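Local coordinates for protein exonuclease mut-7 homolog (Aedes aegypti, PDB 7JW2) that probably trims the 3' ends of AGO1-bound microRNAs as a magnesium-dependent 3'-5' exoribonuclease, this chain being its exonuclease domain, at residues Leu25-Leu28 against Cys29-Met33; Gln70-Pro73 against Leu74-Ala77. All coordinates share one frame; numbering follows the deposited sequence.

Interaction 1 (Leu25-Leu28 against Cys29-Met33)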
loop_
_atom_site.group_PDB
_atom_site.type_symbol
_atom_site.label_atom_id
_atom_site.label_comp_id
_atom_site.label_asym_id
_atom_site.label_seq_id
_atom_site.Cartn_x
_atom_site.Cartn_y
_atom_site.Cartn_z
ATOM N N LEU A 25 -0.305 5.222 -0.832
ATOM C CA LEU A 25 0.305 5.007 0.477
ATOM C C LEU A 25 1.801 4.765 0.344
ATOM O O LEU A 25 2.591 5.228 1.171
ATOM C CB LEU A 25 -0.362 3.830 1.193
ATOM C CG LEU A 25 -0.098 3.751 2.701
ATOM C CD1 LEU A 25 -0.640 5.021 3.367
ATOM C CD2 LEU A 25 -0.760 2.525 3.314
ATOM N N SER A 26 2.211 4.051 -0.702
ATOM C CA SER A 26 3.629 3.798 -0.929
ATOM C C SER A 26 4.418 5.098 -1.042
ATOM O O SER A 26 5.518 5.215 -0.486
ATOM C CB SER A 26 3.801 2.960 -2.194
ATOM O OG SER A 26 5.170 2.826 -2.528
ATOM N N ASP A 27 3.873 6.083 -1.759
ATOM C CA ASP A 27 4.526 7.385 -1.875
ATOM C C ASP A 27 4.462 8.140 -0.552
ATOM O O ASP A 27 5.490 8.600 -0.034
ATOM C CB ASP A 27 3.859 8.182 -3.003
ATOM C CG ASP A 27 4.394 9.602 -3.136
ATOM O OD1 ASP A 27 5.486 9.905 -2.609
ATOM O OD2 ASP A 27 3.717 10.425 -3.791
ATOM N N LEU A 28 3.271 8.243 0.036
ATOM C CA LEU A 28 3.082 9.142 1.171
ATOM C C LEU A 28 3.810 8.675 2.420
ATOM O O LEU A 28 4.231 9.515 3.231
ATOM C CB LEU A 28 1.598 9.306 1.487
ATOM C CG LEU A 28 0.793 9.962 0.380
ATOM C CD1 LEU A 28 -0.645 10.153 0.841
ATOM C CD2 LEU A 28 1.385 11.304 -0.030
ATOM N N CYS A 29 3.954 7.361 2.615
ATOM C CA CYS A 29 4.587 6.897 3.843
ATOM C C CYS A 29 6.061 7.274 3.928
ATOM O O CYS A 29 6.636 7.159 5.012
ATOM C CB CYS A 29 4.416 5.387 4.001
ATOM S SG CYS A 29 5.480 4.393 2.961
ATOM N N ARG A 30 6.683 7.739 2.842
ATOM C CA ARG A 30 8.068 8.205 2.918
ATOM C C ARG A 30 8.212 9.714 2.848
ATOM O O ARG A 30 9.338 10.216 2.879
ATOM C CB ARG A 30 8.907 7.581 1.808
ATOM C CG ARG A 30 8.913 6.079 1.864
ATOM C CD ARG A 30 9.483 5.518 3.176
ATOM N NE ARG A 30 10.803 6.032 3.538
ATOM C CZ ARG A 30 11.951 5.496 3.133
ATOM N NH1 ARG A 30 11.944 4.431 2.341
ATOM N NH2 ARG A 30 13.106 6.017 3.520
ATOM N N GLN A 31 7.122 10.452 2.759
ATOM C CA GLN A 31 7.226 11.895 2.697
ATOM C C GLN A 31 7.423 12.487 4.084
ATOM O O GLN A 31 7.030 11.909 5.100
ATOM C CB GLN A 31 5.956 12.491 2.088
ATOM C CG GLN A 31 5.676 12.046 0.665
ATOM C CD GLN A 31 6.469 12.822 -0.357
ATOM O OE1 GLN A 31 6.999 13.904 -0.064
ATOM N NE2 GLN A 31 6.559 12.284 -1.568
ATOM N N SER A 32 8.028 13.677 4.111
ATOM C CA SER A 32 8.206 14.422 5.350
ATOM C C SER A 32 7.239 15.582 5.501
ATOM O O SER A 32 7.116 16.120 6.608
ATOM C CB SER A 32 9.635 14.967 5.459
ATOM O OG SER A 32 10.525 13.885 5.617
ATOM N N MET A 33 6.527 15.952 4.437
ATOM C CA MET A 33 5.554 17.036 4.503
ATOM C C MET A 33 4.428 16.746 3.519
ATOM O O MET A 33 4.694 16.483 2.340
ATOM C CB MET A 33 6.197 18.393 4.197
ATOM C CG MET A 33 5.209 19.540 4.302
ATOM S SD MET A 33 5.916 21.199 4.277
ATOM C CE MET A 33 6.852 21.094 2.784
HETATM O O HOH W 1 5.168 9.857 5.623
#

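Interaction 2 (Gln70-Pro73 against Leu74-Ala77)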
loop_
_atom_site.group_PDB
_atom_site.type_symbol
_atom_site.label_atom_id
_atom_site.label_comp_id
_atom_site.label_asym_id
_atom_site.label_seq_id
_atom_site.Cartn_x
_atom_site.Cartn_y
_atom_site.Cartn_z
ATOM N N GLN A 70 -14.781 2.361 -1.919
ATOM C CA GLN A 70 -15.214 1.227 -1.082
ATOM C C GLN A 70 -14.097 0.739 -0.152
ATOM O O GLN A 70 -13.862 -0.461 0.006
ATOM C CB GLN A 70 -15.743 0.076 -1.944
ATOM C CG GLN A 70 -16.877 0.462 -2.889
ATOM C CD GLN A 70 -17.413 -0.727 -3.666
ATOM O OE1 GLN A 70 -18.157 -1.548 -3.127
ATOM N NE2 GLN A 70 -17.034 -0.827 -4.938
ATOM N N LEU A 71 -13.421 1.678 0.496
ATOM C CA LEU A 71 -12.357 1.352 1.436
ATOM C C LEU A 71 -12.931 0.834 2.757
ATOM O O LEU A 71 -14.011 1.239 3.192
ATOM C CB LEU A 71 -11.495 2.590 1.665
ATOM C CG LEU A 71 -10.798 3.054 0.383
ATOM C CD1 LEU A 71 -10.348 4.509 0.506
ATOM C CD2 LEU A 71 -9.617 2.160 0.058
ATOM N N GLU A 72 -12.194 -0.067 3.391
ATOM C CA GLU A 72 -12.608 -0.784 4.590
ATOM C C GLU A 72 -11.806 -0.326 5.806
ATOM O O GLU A 72 -10.840 0.431 5.669
ATOM C CB GLU A 72 -12.443 -2.291 4.363
ATOM C CG GLU A 72 -13.557 -2.851 3.502
ATOM C CD GLU A 72 -13.113 -4.038 2.703
ATOM O OE1 GLU A 72 -13.165 -5.159 3.239
ATOM O OE2 GLU A 72 -12.696 -3.842 1.542
ATOM N N PRO A 73 -12.194 -0.740 7.028
ATOM C CA PRO A 73 -11.473 -0.250 8.219
ATOM C C PRO A 73 -9.967 -0.442 8.165
ATOM O O PRO A 73 -9.248 0.464 8.589
ATOM C CB PRO A 73 -12.112 -1.053 9.359
ATOM C CG PRO A 73 -13.511 -1.243 8.904
ATOM C CD PRO A 73 -13.384 -1.527 7.420
ATOM N N LEU A 74 -9.469 -1.567 7.632
ATOM C CA LEU A 74 -8.023 -1.765 7.534
ATOM C C LEU A 74 -7.378 -0.690 6.664
ATOM O O LEU A 74 -6.278 -0.217 6.971
ATOM C CB LEU A 74 -7.723 -3.161 6.978
ATOM C CG LEU A 74 -6.280 -3.603 6.677
ATOM C CD1 LEU A 74 -5.735 -3.076 5.350
ATOM C CD2 LEU A 74 -5.369 -3.246 7.808
ATOM N N ASP A 75 -8.033 -0.313 5.562
ATOM C CA ASP A 75 -7.450 0.680 4.661
ATOM C C ASP A 75 -7.344 2.039 5.341
ATOM O O ASP A 75 -6.292 2.703 5.285
ATOM C CB ASP A 75 -8.293 0.776 3.379
ATOM C CG ASP A 75 -8.461 -0.564 2.685
ATOM O OD1 ASP A 75 -7.465 -1.291 2.479
ATOM O OD2 ASP A 75 -9.612 -0.914 2.329
ATOM N N TRP A 76 -8.416 2.468 6.012
ATOM C CA TRP A 76 -8.384 3.742 6.722
ATOM C C TRP A 76 -7.414 3.698 7.892
ATOM O O TRP A 76 -6.704 4.671 8.150
ATOM C CB TRP A 76 -9.788 4.130 7.198
ATOM C CG TRP A 76 -10.699 4.473 6.058
ATOM C CD1 TRP A 76 -11.836 3.813 5.680
ATOM C CD2 TRP A 76 -10.534 5.555 5.134
ATOM N NE1 TRP A 76 -12.396 4.432 4.579
ATOM C CE2 TRP A 76 -11.609 5.498 4.225
ATOM C CE3 TRP A 76 -9.581 6.572 4.993
ATOM C CZ2 TRP A 76 -11.755 6.418 3.190
ATOM C CZ3 TRP A 76 -9.731 7.483 3.964
ATOM C CH2 TRP A 76 -10.809 7.396 3.074
ATOM N N ALA A 77 -7.343 2.569 8.597
ATOM C CA ALA A 77 -6.381 2.470 9.683
ATOM C C ALA A 77 -4.956 2.562 9.156
ATOM O O ALA A 77 -4.078 3.127 9.824
ATOM C CB ALA A 77 -6.604 1.161 10.442
HETATM O O HOH W 2 -14.860 3.860 3.045
#

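Interaction 1 (Leu25-Leu28 against Cys29-Met33)
D27 and Q31 clasp each other across the end of helix 18-28: NE2 of Q31 gives a hydrogen bond of 2.8 Å to OD1 of D27. The donor comes to the syn side of that oxygen, 21° out of the carboxylate plane, while OD1 lies almost in the amide plane of Q31; the two flat groups are turned 73° apart. D27 holds CG anti to its backbone N (chi1 175°). In Q31 chi1, with CG anti to the carbonyl carbon, sets CG 3.5 Å from D27 O, and the bend at chi2 then swings the amide round to OD1.

The backbone beneath is tightly wound. The N of C29 closes the last full helical turn on L25 O at 2.9 Å, R30 N follows on D27 O, and Q31 N bonds L28 O at 3.1 Å, closing a type I turn. L25 and L28 are buried against helix 73-84. C29 tucks its SG over the helix end, 3.5 Å from the O of L25.

R30, by contrast, is exposed, its chain leading away to a salt bridge with D19 of the second subunit. At another side of the turn a water lies 2.6 Å from L28 O and 2.8 Å from Q31 O, probably sharing its protons. The Q31 amide and the Y62 hydroxyl, which takes OD2, limit rotation of the D27 carboxylate and probably offset the unfavourable field of the helix C-terminus.

Interaction 2 (Gln70-Pro73 against Leu74-Ala77)
With CG anti to the carbonyl carbon in both L71 (chi1 -63°) and W76 (chi1 -68°), the leucine is laid across the indole at about a right angle. CD1 of L71 sits over one face of the ring, toward its rim, 3.6 Å from CZ2 of W76, while CB of L71 comes obliquely to NE1. The indole N-H is used by a water in the ring plane at the edge, 3.0 Å from NE1, and the same water donates to L71 O.

D75 has the same first torsion, which turns its carboxylate back toward the chain before the helix. Its OD2 takes the N-H of E72, the N-cap residue, at 2.9 Å and nearly straight (172°); the donor arrives on the anti side. A third helical residue accepting the N-cap N-H in this way is one half of a capping box. E72 O then starts the helical ladder, receiving W76 N at 3.2 Å almost in line with its C=O and D75 N only weakly, and P73 O receives A77 N at 2.8 Å. P73, first in the helix, has no N-H to offer.

OE2 of E72 and OD2 of D75 lie 4.3 Å apart, a like-charge pair that K18 bridges with salt links to both, probably easing their repulsion; OE1 of E72 pairs with K81 of the second subunit. This start of helix 73-84 packs against helix 18-28, where F21 meets L71 and D75, and against strand 61-65, where I64 touches L71 and W76; F110 meets the indole, and L74 packs on L74 of the second subunit.

Interaction 1 ends a helix and interaction 2 begins one, and the two helices, 18-28 and 73-84, pack on each other within the exonuclease domain. The centres of the two interactions lie about 18 Å apart, and their nearest atoms about 6 Å. Both are partly buried, but interaction 2, centred about 20 Å from the centre of the chain against about 15 Å, is the more peripheral. Residues 25-33 lead into strand 33-40, with a neutral amide on a carboxylate; residues 70-77 follow helix 66-69 and combine a leucine-indole pair with two acids sharing one lysine. Toward the second subunit, interaction 1 presents a basic side chain, interaction 2 an acidic one and leucine packing.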